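Galactose-1-phosphate uridylyltransferase (Pyrobaculum aerophilum str. IM2, PDB 6K9Z) probably transfers uridylyl groups between UDP-glucose and hexose 1-phosphates, as a zinc-binding galactose-1-phosphate uridylyltransferase. Local coordinates at residues M1-P7 against Y68-A73; T9-I13 against V148-R154; V176-R182 against K191-F196; A241-P246 against G271-P275. The protein carries 1 engineered substitution. All blocks are in the same frame, centred on the assembly; numbering follows the deposited sequence.

Contact 1 (M1-P7 against Y68-A73)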
loop_
_atom_site.group_PDB
_atom_site.type_symbol
_atom_site.label_atom_id
_atom_site.label_comp_id
_atom_site.label_asym_id
_atom_site.label_seq_id
_atom_site.Cartn_x
_atom_site.Cartn_y
_atom_site.Cartn_z
ATOM N N MET A 1 17.640 -2.423 -15.842
ATOM C CA MET A 1 17.064 -1.321 -15.025
ATOM C C MET A 1 16.063 -0.536 -15.877
ATOM O O MET A 1 16.469 0.018 -16.907
ATOM C CB MET A 1 18.156 -0.369 -14.535
ATOM C CG MET A 1 17.608 0.821 -13.778
ATOM S SD MET A 1 18.694 2.249 -13.936
ATOM C CE MET A 1 18.179 3.231 -12.531
ATOM N N GLU A 2 14.796 -0.515 -15.462
ATOM C CA GLU A 2 13.742 0.187 -16.239
ATOM C C GLU A 2 12.491 0.405 -15.381
ATOM O O GLU A 2 12.438 -0.096 -14.245
ATOM C CB GLU A 2 13.352 -0.646 -17.457
ATOM C CG GLU A 2 12.647 -1.936 -17.090
ATOM C CD GLU A 2 13.551 -3.153 -17.080
ATOM O OE1 GLU A 2 14.522 -3.165 -17.850
ATOM O OE2 GLU A 2 13.280 -4.080 -16.300
ATOM N N ILE A 3 11.534 1.163 -15.912
ATOM C CA ILE A 3 10.237 1.347 -15.201
ATOM C C ILE A 3 9.194 0.493 -15.926
ATOM O O ILE A 3 8.895 0.799 -17.094
ATOM C CB ILE A 3 9.822 2.831 -15.143
ATOM C CG1 ILE A 3 10.833 3.673 -14.363
ATOM C CG2 ILE A 3 8.419 2.967 -14.572
ATOM C CD1 ILE A 3 10.472 5.136 -14.261
ATOM N N ARG A 4 8.720 -0.575 -15.277
ATOM C CA ARG A 4 7.669 -1.424 -15.871
ATOM C C ARG A 4 6.301 -0.913 -15.459
ATOM O O ARG A 4 6.164 -0.256 -14.414
ATOM C CB ARG A 4 7.919 -2.894 -15.497
ATOM C CG ARG A 4 9.304 -3.409 -15.832
ATOM C CD ARG A 4 9.398 -4.891 -15.587
ATOM N NE ARG A 4 10.697 -5.378 -15.914
ATOM C CZ ARG A 4 11.038 -6.653 -15.962
ATOM N NH1 ARG A 4 10.136 -7.603 -15.744
ATOM N NH2 ARG A 4 12.277 -6.988 -16.258
ATOM N N LYS A 5 5.277 -1.211 -16.260
ATOM C CA LYS A 5 3.907 -0.756 -15.958
ATOM C C LYS A 5 2.987 -1.966 -15.837
ATOM O O LYS A 5 3.036 -2.866 -16.671
ATOM C CB LYS A 5 3.436 0.247 -17.001
ATOM C CG LYS A 5 2.091 0.842 -16.745
ATOM C CD LYS A 5 1.843 1.909 -17.767
ATOM C CE LYS A 5 0.412 2.348 -17.819
ATOM N NZ LYS A 5 0.301 3.528 -18.695
ATOM N N ASP A 6 2.224 -1.975 -14.753
ATOM C CA ASP A 6 1.175 -3.005 -14.518
ATOM C C ASP A 6 0.046 -2.730 -15.508
ATOM O O ASP A 6 -0.538 -1.659 -15.510
ATOM C CB ASP A 6 0.732 -2.978 -13.054
ATOM C CG ASP A 6 -0.303 -4.025 -12.705
ATOM O OD1 ASP A 6 -1.208 -4.235 -13.526
ATOM O OD2 ASP A 6 -0.148 -4.626 -11.611
ATOM N N PRO A 7 -0.273 -3.656 -16.414
ATOM C CA PRO A 7 -1.273 -3.359 -17.442
ATOM C C PRO A 7 -2.718 -3.443 -16.923
ATOM O O PRO A 7 -3.609 -3.054 -17.635
ATOM C CB PRO A 7 -0.946 -4.405 -18.487
ATOM C CG PRO A 7 -0.506 -5.609 -17.663
ATOM C CD PRO A 7 0.320 -4.992 -16.543
ATOM N N TYR A 68 3.607 -5.586 -22.918
ATOM C CA TYR A 68 3.887 -4.743 -21.725
ATOM C C TYR A 68 4.556 -3.435 -22.112
ATOM O O TYR A 68 5.384 -3.425 -23.093
ATOM C CB TYR A 68 4.775 -5.465 -20.709
ATOM C CG TYR A 68 4.175 -6.759 -20.239
ATOM C CD1 TYR A 68 2.981 -6.807 -19.541
ATOM C CD2 TYR A 68 4.764 -7.962 -20.592
ATOM C CE1 TYR A 68 2.403 -8.014 -19.162
ATOM C CE2 TYR A 68 4.204 -9.165 -20.220
ATOM C CZ TYR A 68 3.034 -9.199 -19.489
ATOM O OH TYR A 68 2.515 -10.413 -19.153
ATOM N N GLU A 69 4.246 -2.381 -21.356
ATOM C CA GLU A 69 4.879 -1.057 -21.551
ATOM C C GLU A 69 6.073 -0.937 -20.618
ATOM O O GLU A 69 5.914 -1.178 -19.402
ATOM C CB GLU A 69 3.900 0.077 -21.282
ATOM C CG GLU A 69 2.775 0.103 -22.311
ATOM C CD GLU A 69 1.802 1.237 -22.026
ATOM O OE1 GLU A 69 2.147 2.412 -22.337
ATOM O OE2 GLU A 69 0.762 0.959 -21.393
ATOM N N VAL A 70 7.219 -0.542 -21.161
ATOM C CA VAL A 70 8.426 -0.297 -20.323
ATOM C C VAL A 70 8.974 1.075 -20.723
ATOM O O VAL A 70 8.930 1.401 -21.920
ATOM C CB VAL A 70 9.468 -1.420 -20.470
ATOM C CG1 VAL A 70 10.667 -1.189 -19.568
ATOM C CG2 VAL A 70 8.845 -2.774 -20.182
ATOM N N ILE A 71 9.421 1.864 -19.751
ATOM C CA ILE A 71 9.965 3.213 -20.076
ATOM C C ILE A 71 11.325 3.373 -19.394
ATOM O O ILE A 71 11.557 2.731 -18.353
ATOM C CB ILE A 71 8.980 4.329 -19.683
ATOM C CG1 ILE A 71 8.750 4.389 -18.173
ATOM C CG2 ILE A 71 7.672 4.199 -20.445
ATOM C CD1 ILE A 71 8.124 5.682 -17.716
ATOM N N PRO A 72 12.182 4.217 -19.965
ATOM C CA PRO A 72 13.505 4.421 -19.387
ATOM C C PRO A 72 13.384 4.999 -17.969
ATOM O O PRO A 72 12.553 5.845 -17.738
ATOM C CB PRO A 72 14.183 5.422 -20.333
ATOM C CG PRO A 72 13.532 5.144 -21.658
ATOM C CD PRO A 72 12.095 4.841 -21.288
ATOM N N ALA A 73 14.218 4.487 -17.068
ATOM C CA ALA A 73 14.308 4.912 -15.647
ATOM C C ALA A 73 15.104 6.208 -15.582
ATOM O O ALA A 73 16.141 6.311 -14.891
ATOM C CB ALA A 73 14.914 3.827 -14.827
HETATM O O HOH W 1 15.905 2.306 -18.296
HETATM O O HOH W 2 2.325 -2.928 -19.273
#
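Pro7 and a water meet the ring of Tyr68 at its edge, Pro7 CG lying 4.1 Å from Tyr68 CE1 near the ring plane, while Phe196 of the second subunit stacks on that ring. The guanidinium of Arg4 takes Glu2 at its edge, in plane, and has the same Phe196 of the second subunit as a cation-pi partner. Both flat groups border a short antiparallel ladder, in which strand 2-5, the middle of a three-stranded sheet, pairs with strand 70-71. Ile3 and Ile71 form its hydrogen-bonded pair: Ile3 N to Ile71 O and Ile71 N to Ile3 O both measure 2.9 Å. Two waters prolong the ladder, one joining Met1 O to Ala73 N, the other, at the tyrosine edge, Lys5 O to Glu69 N. On the face of Ile3, a chi1 of 64° sets Ile71 CG1 between its backbone N and carbonyl carbon and lays it 3.6 Å from Ile3 CB. On the face of Arg4, Glu2 CG packs 3.3 Å from Val70 CG1. The Glu2 carboxylate uses both oxygens: OE1 bonds Thr63 OG1, and Glu2 OE2 accepts from Arg4 NE (2.9 Å) and Arg4 NH2 (3.1 Å), which approach from one face of its plane.

Contact 2 (T9-I13 against V148-R154)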
loop_
_atom_site.group_PDB
_atom_site.type_symbol
_atom_site.label_atom_id
_atom_site.label_comp_id
_atom_site.label_asym_id
_atom_site.label_seq_id
_atom_site.Cartn_x
_atom_site.Cartn_y
_atom_site.Cartn_z
ATOM N N THR A 9 -3.404 -2.082 -13.574
ATOM C CA THR A 9 -3.588 -0.971 -12.623
ATOM C C THR A 9 -2.953 0.329 -13.129
ATOM O O THR A 9 -3.293 1.362 -12.596
ATOM C CB THR A 9 -3.012 -1.352 -11.257
ATOM O OG1 THR A 9 -1.605 -1.456 -11.380
ATOM C CG2 THR A 9 -3.514 -2.684 -10.733
ATOM N N GLY A 10 -2.045 0.275 -14.075
ATOM C CA GLY A 10 -1.255 1.471 -14.445
ATOM C C GLY A 10 -0.184 1.779 -13.426
ATOM O O GLY A 10 0.481 2.850 -13.504
ATOM N N GLU A 11 0.027 0.932 -12.422
ATOM C CA GLU A 11 1.101 1.247 -11.478
ATOM C C GLU A 11 2.451 1.032 -12.153
ATOM O O GLU A 11 2.590 0.156 -13.004
ATOM C CB GLU A 11 0.964 0.400 -10.221
ATOM C CG GLU A 11 -0.286 0.775 -9.468
ATOM C CD GLU A 11 -0.717 -0.269 -8.448
ATOM O OE1 GLU A 11 -0.723 -1.448 -8.805
ATOM O OE2 GLU A 11 -1.096 0.131 -7.348
ATOM N N TYR A 12 3.452 1.765 -11.678
ATOM C CA TYR A 12 4.835 1.655 -12.164
ATOM C C TYR A 12 5.674 0.895 -11.182
ATOM O O TYR A 12 5.577 1.090 -9.980
ATOM C CB TYR A 12 5.442 3.046 -12.385
ATOM C CG TYR A 12 4.711 3.825 -13.438
ATOM C CD1 TYR A 12 4.729 3.489 -14.792
ATOM C CD2 TYR A 12 3.952 4.891 -13.049
ATOM C CE1 TYR A 12 3.995 4.199 -15.722
ATOM C CE2 TYR A 12 3.268 5.661 -13.966
ATOM C CZ TYR A 12 3.264 5.293 -15.294
ATOM O OH TYR A 12 2.527 6.132 -16.042
ATOM N N ILE A 13 6.584 0.075 -11.707
ATOM C CA ILE A 13 7.608 -0.593 -10.886
ATOM C C ILE A 13 8.981 -0.111 -11.378
ATOM O O ILE A 13 9.323 -0.332 -12.566
ATOM C CB ILE A 13 7.469 -2.128 -10.940
ATOM C CG1 ILE A 13 6.004 -2.549 -10.694
ATOM C CG2 ILE A 13 8.408 -2.794 -9.953
ATOM C CD1 ILE A 13 5.157 -2.651 -11.949
ATOM N N VAL A 148 7.456 9.953 -14.782
ATOM C CA VAL A 148 6.030 9.547 -14.709
ATOM C C VAL A 148 5.458 10.229 -13.484
ATOM O O VAL A 148 6.212 10.565 -12.533
ATOM C CB VAL A 148 5.857 8.015 -14.607
ATOM C CG1 VAL A 148 6.182 7.305 -15.896
ATOM C CG2 VAL A 148 6.652 7.458 -13.469
ATOM N N VAL A 149 4.159 10.405 -13.478
ATOM C CA VAL A 149 3.426 10.882 -12.286
ATOM C C VAL A 149 3.129 9.671 -11.417
ATOM O O VAL A 149 2.629 8.639 -11.887
ATOM C CB VAL A 149 2.137 11.612 -12.667
ATOM C CG1 VAL A 149 1.347 12.013 -11.445
ATOM C CG2 VAL A 149 2.430 12.806 -13.550
ATOM N N PRO A 150 3.471 9.722 -10.139
ATOM C CA PRO A 150 3.118 8.603 -9.260
ATOM C C PRO A 150 1.632 8.240 -9.302
ATOM O O PRO A 150 0.773 9.141 -9.270
ATOM C CB PRO A 150 3.484 9.154 -7.899
ATOM C CG PRO A 150 4.611 10.134 -8.161
ATOM C CD PRO A 150 4.213 10.801 -9.468
ATOM N N PRO A 151 1.268 6.933 -9.423
ATOM C CA PRO A 151 -0.132 6.556 -9.623
ATOM C C PRO A 151 -1.113 7.123 -8.588
ATOM O O PRO A 151 -2.203 7.520 -8.999
ATOM C CB PRO A 151 -0.119 5.016 -9.640
ATOM C CG PRO A 151 1.250 4.731 -10.244
ATOM C CD PRO A 151 2.166 5.770 -9.620
ATOM N N ARG A 152 -0.727 7.205 -7.315
ATOM C CA ARG A 152 -1.680 7.688 -6.285
ATOM C C ARG A 152 -1.971 9.171 -6.539
ATOM O O ARG A 152 -3.111 9.594 -6.453
ATOM C CB ARG A 152 -1.133 7.469 -4.878
ATOM C CG ARG A 152 -2.029 8.061 -3.787
ATOM C CD ARG A 152 -1.729 7.682 -2.334
ATOM N NE ARG A 152 -2.021 6.293 -2.250
ATOM C CZ ARG A 152 -3.218 5.792 -2.099
ATOM N NH1 ARG A 152 -4.243 6.570 -1.869
ATOM N NH2 ARG A 152 -3.374 4.482 -2.102
ATOM N N VAL A 153 -0.940 9.912 -6.943
ATOM C CA VAL A 153 -1.107 11.360 -7.243
ATOM C C VAL A 153 -1.872 11.507 -8.551
ATOM O O VAL A 153 -2.758 12.365 -8.579
ATOM C CB VAL A 153 0.235 12.123 -7.243
ATOM C CG1 VAL A 153 0.014 13.594 -7.649
ATOM C CG2 VAL A 153 0.897 11.989 -5.862
ATOM N N ARG A 154 -1.638 10.655 -9.552
ATOM C CA ARG A 154 -2.417 10.691 -10.806
ATOM C C ARG A 154 -3.902 10.540 -10.459
ATOM O O ARG A 154 -4.711 11.247 -11.069
ATOM C CB ARG A 154 -2.014 9.602 -11.792
ATOM C CG ARG A 154 -2.761 9.641 -13.127
ATOM C CD ARG A 154 -2.219 8.630 -14.127
ATOM N NE ARG A 154 -0.922 8.958 -14.792
ATOM C CZ ARG A 154 0.334 8.516 -14.421
ATOM N NH1 ARG A 154 0.512 7.782 -13.330
ATOM N NH2 ARG A 154 1.406 8.834 -15.161
#
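Val148 lies against one face of the Tyr12 ring, approaching from the opposite direction, with Val148 CG1 3.8 Å from the ring centroid and 21° off the normal, a CH-pi contact. The other face is met by Gly10 O of the tyrosine's own segment, so the ring is held between backbone and valine. At its edge stands the guanidinium of Arg154, its plane turned 59° from the ring. Arg154 NH2 lies 3.1 Å from Tyr12 OH, but the angle is too poor for a hydrogen bond. Pro151 completes this shell: its CG approaches Tyr12 CD2 at 3.9 Å and Glu11 CA at 3.7 Å. An alanine in place of Tyr12 would probably leave Val148 and Pro151 facing a gap and the Arg154 guanidinium freer to turn.

Further out, the chain of Arg154 bends at chi3 (-76°), bringing NH1 back to Val149 O in a weak bond, while Val149 CB lies over a face of the guanidinium. On the other segment an ST turn shapes the approach to Tyr12: Thr9 OG1 accepts from Glu11 N at 3.1 Å and donates to Glu11 OE1 at 2.7 Å. Across the dimer interface, the Glu11 carboxylate forms salt bridges with Arg152 of the second subunit.

The contact thus joins the start of strand 12-15 to the loop at Val148 and the first turn of helix 151-167, with Pro150 at its N-cap position. Tyr12 also packs on Ile3 and Lys5 of strand 2-5, and Tyr12 and Ile13 continue the sheet as a parallel ladder with a strand of the second subunit.

Contact 3 (V176-R182 against K191-F196)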
loop_
_atom_site.group_PDB
_atom_site.type_symbol
_atom_site.label_atom_id
_atom_site.label_comp_id
_atom_site.label_asym_id
_atom_site.label_seq_id
_atom_site.Cartn_x
_atom_site.Cartn_y
_atom_site.Cartn_z
ATOM N N VAL A 176 -10.451 22.246 3.049
ATOM C CA VAL A 176 -9.602 22.987 4.015
ATOM C C VAL A 176 -10.482 24.010 4.742
ATOM O O VAL A 176 -10.330 24.128 5.955
ATOM C CB VAL A 176 -8.415 23.647 3.285
ATOM C CG1 VAL A 176 -7.673 24.619 4.182
ATOM C CG2 VAL A 176 -7.474 22.602 2.701
ATOM N N GLU A 177 -11.402 24.680 4.040
ATOM C CA GLU A 177 -12.249 25.748 4.646
ATOM C C GLU A 177 -13.143 25.099 5.711
ATOM O O GLU A 177 -13.354 25.768 6.738
ATOM C CB GLU A 177 -13.024 26.545 3.593
ATOM C CG GLU A 177 -14.103 27.451 4.184
ATOM C CD GLU A 177 -13.623 28.574 5.107
ATOM O OE1 GLU A 177 -12.384 28.778 5.219
ATOM O OE2 GLU A 177 -14.464 29.248 5.734
ATOM N N LYS A 178 -13.745 23.948 5.399
ATOM C CA LYS A 178 -14.702 23.218 6.279
ATOM C C LYS A 178 -14.069 22.614 7.542
ATOM O O LYS A 178 -14.762 22.567 8.574
ATOM C CB LYS A 178 -15.450 22.144 5.484
ATOM C CG LYS A 178 -16.420 22.666 4.434
ATOM C CD LYS A 178 -17.442 21.639 4.005
ATOM C CE LYS A 178 -18.451 22.182 3.017
ATOM N NZ LYS A 178 -19.370 23.153 3.654
ATOM N N GLU A 179 -12.828 22.130 7.464
ATOM C CA GLU A 179 -12.254 21.382 8.614
ATOM C C GLU A 179 -12.244 22.217 9.898
ATOM O O GLU A 179 -11.675 23.313 9.888
ATOM C CB GLU A 179 -10.854 20.880 8.260
ATOM C CG GLU A 179 -10.878 19.736 7.267
ATOM C CD GLU A 179 -11.509 18.470 7.816
ATOM O OE1 GLU A 179 -12.171 17.757 7.047
ATOM O OE2 GLU A 179 -11.334 18.206 9.011
ATOM N N GLU A 180 -12.903 21.690 10.934
ATOM C CA GLU A 180 -12.938 22.299 12.289
ATOM C C GLU A 180 -12.843 21.194 13.350
ATOM O O GLU A 180 -11.923 21.240 14.173
ATOM C CB GLU A 180 -14.171 23.188 12.457
ATOM C CG GLU A 180 -14.031 24.529 11.760
ATOM C CD GLU A 180 -12.788 25.324 12.122
ATOM O OE1 GLU A 180 -12.350 25.240 13.285
ATOM O OE2 GLU A 180 -12.269 26.032 11.244
ATOM N N LYS A 181 -13.767 20.229 13.294
ATOM C CA LYS A 181 -13.873 19.125 14.287
ATOM C C LYS A 181 -12.601 18.272 14.308
ATOM O O LYS A 181 -12.196 17.851 15.401
ATOM C CB LYS A 181 -15.076 18.239 13.949
ATOM C CG LYS A 181 -15.409 17.171 14.981
ATOM C CD LYS A 181 -16.407 16.147 14.489
ATOM C CE LYS A 181 -17.380 16.684 13.463
ATOM N NZ LYS A 181 -18.783 16.352 13.809
ATOM N N ARG A 182 -12.019 18.010 13.138
ATOM C CA ARG A 182 -10.801 17.162 13.055
ATOM C C ARG A 182 -9.540 18.026 12.944
ATOM O O ARG A 182 -8.477 17.456 12.654
ATOM C CB ARG A 182 -10.921 16.168 11.896
ATOM C CG ARG A 182 -11.823 14.981 12.194
ATOM C CD ARG A 182 -12.033 14.098 10.980
ATOM N NE ARG A 182 -12.429 14.904 9.841
ATOM C CZ ARG A 182 -13.681 15.134 9.482
ATOM N NH1 ARG A 182 -14.676 14.594 10.160
ATOM N NH2 ARG A 182 -13.931 15.894 8.434
ATOM N N LYS A 191 -3.259 24.563 7.737
ATOM C CA LYS A 191 -4.186 23.789 8.569
ATOM C C LYS A 191 -3.724 22.327 8.518
ATOM O O LYS A 191 -3.512 21.789 7.402
ATOM C CB LYS A 191 -5.593 23.830 7.969
ATOM C CG LYS A 191 -6.415 25.011 8.304
ATOM C CD LYS A 191 -7.929 24.573 8.208
ATOM C CE LYS A 191 -8.847 25.624 8.721
ATOM N NZ LYS A 191 -10.256 25.215 8.567
ATOM N N ALA A 192 -3.634 21.702 9.675
ATOM C CA ALA A 192 -3.364 20.263 9.842
ATOM C C ALA A 192 -4.602 19.605 10.460
ATOM O O ALA A 192 -5.064 20.079 11.493
ATOM C CB ALA A 192 -2.192 20.149 10.781
ATOM N N PHE A 193 -5.151 18.591 9.819
ATOM C CA PHE A 193 -6.426 17.966 10.236
ATOM C C PHE A 193 -6.329 16.479 9.940
ATOM O O PHE A 193 -5.589 16.057 9.034
ATOM C CB PHE A 193 -7.637 18.650 9.581
ATOM C CG PHE A 193 -7.632 18.600 8.075
ATOM C CD1 PHE A 193 -8.193 17.534 7.401
ATOM C CD2 PHE A 193 -7.029 19.608 7.326
ATOM C CE1 PHE A 193 -8.191 17.487 6.022
ATOM C CE2 PHE A 193 -6.991 19.523 5.941
ATOM C CZ PHE A 193 -7.610 18.483 5.294
ATOM N N VAL A 194 -7.110 15.694 10.671
ATOM C CA VAL A 194 -7.333 14.283 10.309
ATOM C C VAL A 194 -8.396 14.297 9.219
ATOM O O VAL A 194 -9.501 14.823 9.426
ATOM C CB VAL A 194 -7.744 13.432 11.514
ATOM C CG1 VAL A 194 -8.040 12.030 11.056
ATOM C CG2 VAL A 194 -6.656 13.433 12.583
ATOM N N PRO A 195 -8.137 13.803 7.996
ATOM C CA PRO A 195 -9.201 13.809 7.000
ATOM C C PRO A 195 -10.357 12.868 7.362
ATOM O O PRO A 195 -10.138 11.842 8.041
ATOM C CB PRO A 195 -8.524 13.287 5.734
ATOM C CG PRO A 195 -7.276 12.593 6.202
ATOM C CD PRO A 195 -6.867 13.283 7.484
ATOM N N PHE A 196 -11.555 13.204 6.894
ATOM C CA PHE A 196 -12.756 12.330 7.024
ATOM C C PHE A 196 -12.440 10.924 6.513
ATOM O O PHE A 196 -12.860 9.918 7.085
ATOM C CB PHE A 196 -13.943 12.909 6.270
ATOM C CG PHE A 196 -15.216 12.134 6.493
ATOM C CD1 PHE A 196 -15.958 12.316 7.642
ATOM C CD2 PHE A 196 -15.704 11.268 5.534
ATOM C CE1 PHE A 196 -17.120 11.606 7.868
ATOM C CE2 PHE A 196 -16.891 10.570 5.750
ATOM C CZ PHE A 196 -17.618 10.782 6.902
HETATM O O HOH W 3 -11.483 15.702 5.557
#
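Lys191, on strand 190-193 of the half-barrel sheet, reaches the C-terminal end of helix 171-178, the helix that carries the zinc ligand Cys173. Its chain runs extended beyond CG and brings the ammonium to Val176 O in the last turn and to Glu179 O just past the helix. Lys191 NZ donates to Val176 O at 2.8 Å, nearly in line with the C=O bond, and to Glu179 O at 2.7 Å, in the carbonyl plane. A third, weak bond runs from Lys191 NZ to Glu180 OE2 at 3.4 Å, as part of a salt bridge. The positive group therefore meets the negative end of the helix, which would probably favour its charged form.

Glu179 lies over a face of the Phe193 ring. Glu179 CG sits 3.5 Å from the centroid of the Phe193 ring, 15° off the normal, and the carboxylate stacks with 15° between the two planes. Bent at chi2 (-66°), the glutamate folds over the ring, and Glu179 OE1 takes Arg182 NH2 at 2.9 Å on the syn side.

The segments also pair through backbone, Val194 N to Arg182 O measuring 3.0 Å. Arg182 NE returns a weak bond to Val194 O, in the guanidinium plane, while Phe196 CA stands over the centre of one guanidinium face. Arg182 NH1 lies at the edge of the Phe196 ring and forms salt bridges with Glu299 and with Glu65 of the second subunit. One water completes the join, donating to Glu179 OE1 at 2.6 Å and accepting from Phe196 N at 2.8 Å.

Contact 4 (A241-P246 against G271-P275)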
loop_
_atom_site.group_PDB
_atom_site.type_symbol
_atom_site.label_atom_id
_atom_site.label_comp_id
_atom_site.label_asym_id
_atom_site.label_seq_id
_atom_site.Cartn_x
_atom_site.Cartn_y
_atom_site.Cartn_z
ATOM N N ALA A 241 0.993 8.374 21.545
ATOM C CA ALA A 241 0.941 6.956 22.002
ATOM C C ALA A 241 1.901 6.698 23.188
ATOM O O ALA A 241 1.925 5.585 23.646
ATOM C CB ALA A 241 1.172 6.023 20.822
ATOM N N GLY A 242 2.663 7.655 23.701
ATOM C CA GLY A 242 3.508 7.399 24.890
ATOM C C GLY A 242 4.965 7.127 24.528
ATOM O O GLY A 242 5.835 7.397 25.380
ATOM N N ILE A 243 5.242 6.607 23.321
ATOM C CA ILE A 243 6.617 6.376 22.779
ATOM C C ILE A 243 6.644 6.933 21.361
ATOM O O ILE A 243 5.605 6.928 20.706
ATOM C CB ILE A 243 6.986 4.879 22.788
ATOM C CG1 ILE A 243 5.938 4.032 22.051
ATOM C CG2 ILE A 243 7.241 4.368 24.214
ATOM C CD1 ILE A 243 6.090 2.539 22.232
ATOM N N PRO A 244 7.812 7.308 20.796
ATOM C CA PRO A 244 7.863 7.756 19.406
ATOM C C PRO A 244 7.191 6.726 18.499
ATOM O O PRO A 244 7.285 5.543 18.719
ATOM C CB PRO A 244 9.345 7.900 19.082
ATOM C CG PRO A 244 9.953 8.084 20.469
ATOM C CD PRO A 244 9.159 7.147 21.354
ATOM N N MET A 245 6.483 7.251 17.509
ATOM C CA MET A 245 5.685 6.480 16.533
ATOM C C MET A 245 6.417 6.487 15.192
ATOM O O MET A 245 6.805 7.545 14.677
ATOM C CB MET A 245 4.339 7.185 16.341
ATOM C CG MET A 245 3.397 6.387 15.614
ATOM S SD MET A 245 1.859 7.224 15.309
ATOM C CE MET A 245 1.250 7.544 16.962
ATOM N N PRO A 246 6.570 5.323 14.551
ATOM C CA PRO A 246 7.046 5.306 13.173
ATOM C C PRO A 246 5.993 5.985 12.309
ATOM O O PRO A 246 4.755 5.870 12.531
ATOM C CB PRO A 246 7.210 3.823 12.831
ATOM C CG PRO A 246 6.301 3.126 13.843
ATOM C CD PRO A 246 6.272 3.991 15.081
ATOM N N GLY A 271 0.960 8.042 10.632
ATOM C CA GLY A 271 1.492 7.467 11.874
ATOM C C GLY A 271 1.040 6.048 12.011
ATOM O O GLY A 271 -0.201 5.793 11.884
ATOM N N MET A 272 1.977 5.130 12.238
ATOM C CA MET A 272 1.692 3.699 11.959
ATOM C C MET A 272 1.433 2.926 13.256
ATOM O O MET A 272 1.299 1.718 13.188
ATOM C CB MET A 272 2.782 3.057 11.099
ATOM C CG MET A 272 2.910 3.714 9.728
ATOM S SD MET A 272 1.334 3.526 8.810
ATOM C CE MET A 272 1.510 1.831 8.294
ATOM N N TYR A 273 1.287 3.576 14.412
ATOM C CA TYR A 273 0.822 2.882 15.645
ATOM C C TYR A 273 -0.693 3.062 15.766
ATOM O O TYR A 273 -1.172 4.164 15.613
ATOM C CB TYR A 273 1.498 3.405 16.906
ATOM C CG TYR A 273 2.911 2.941 17.172
ATOM C CD1 TYR A 273 3.486 1.873 16.504
ATOM C CD2 TYR A 273 3.643 3.512 18.192
ATOM C CE1 TYR A 273 4.773 1.435 16.803
ATOM C CE2 TYR A 273 4.924 3.093 18.512
ATOM C CZ TYR A 273 5.496 2.057 17.813
ATOM O OH TYR A 273 6.745 1.615 18.119
ATOM N N ARG A 274 -1.390 1.951 16.202
ATOM C CA ARG A 274 -2.812 2.092 16.594
ATOM C C ARG A 274 -2.838 2.938 17.886
ATOM O O ARG A 274 -1.798 3.110 18.569
ATOM C CB ARG A 274 -3.499 0.727 16.786
ATOM C CG ARG A 274 -3.657 -0.087 15.507
ATOM C CD ARG A 274 -4.299 -1.449 15.769
ATOM N NE ARG A 274 -4.454 -2.189 14.510
ATOM C CZ ARG A 274 -3.519 -2.923 13.892
ATOM N NH1 ARG A 274 -2.290 -3.020 14.382
ATOM N NH2 ARG A 274 -3.822 -3.551 12.759
ATOM N N PRO A 275 -3.924 3.433 18.429
ATOM C CA PRO A 275 -4.021 4.109 19.724
ATOM C C PRO A 275 -3.484 3.265 20.891
ATOM O O PRO A 275 -2.975 3.848 21.828
ATOM C CB PRO A 275 -5.525 4.412 19.839
ATOM C CG PRO A 275 -5.949 4.623 18.421
ATOM C CD PRO A 275 -5.193 3.533 17.668
#
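Pro246 and Tyr273 cross at about a right angle, the proline laid over one face of the ring. Pro246 CD stands 3.5 Å from the centroid of the Tyr273 ring and 17° off the normal, a CH-pi contact. Met245 instead slides past the tyrosine in the opposite direction, with Met245 CG 3.8 Å from Tyr273 CB, and a bend at chi3 (-61°) turns CE back toward that same carbon. Ile243 meets the ring edge through CG1, 3.8 Å from Tyr273 CE2, and Ala241 CB lies at the edge as well. The phenol oxygen bonds Glu131 OE1, which holds the far end of the ring; a leucine in place of Tyr273 would probably leave Glu131 without this partner and Pro246 without a flat face to pack on. The Met245 sulphur is 3.5 Å from Gly271 CA, and a beta carbon on that glycine would collide with it. Tyr273 N is buried here with no polar partner. One backbone hydrogen bond, Met272 N to Pro246 O at 2.9 Å, closes the contact. It lies where Pro246 leads into strand 247-252 and Gly271 ends strand 266-271, antiparallel neighbours in the large sheet, with Met245 packing on Val240 of helix 220-240 and Met272 on Trp200.

Contacts 1 and 2 are partly buried, contacts 3 and 4 more deeply so. The first two adjoin: strands 2-5 and 12-15 are neighbours in the small sheet, Arg4 O lies 2.8 Å from Ile13 N in a probable hydrogen bond, and Ile71 packs on Val148. Contacts 3 and 4 both border the large half-barrel sheet but do not touch, their centres about 21 Å apart. The chemistry follows the place. A ladder with waters at its ends makes contact 1, whereas contacts 2 and 4 rest on a tyrosine ring and contact 3 on buried charge. Across the dimer interface, contact 3 of one subunit lies against contact 1 of the other.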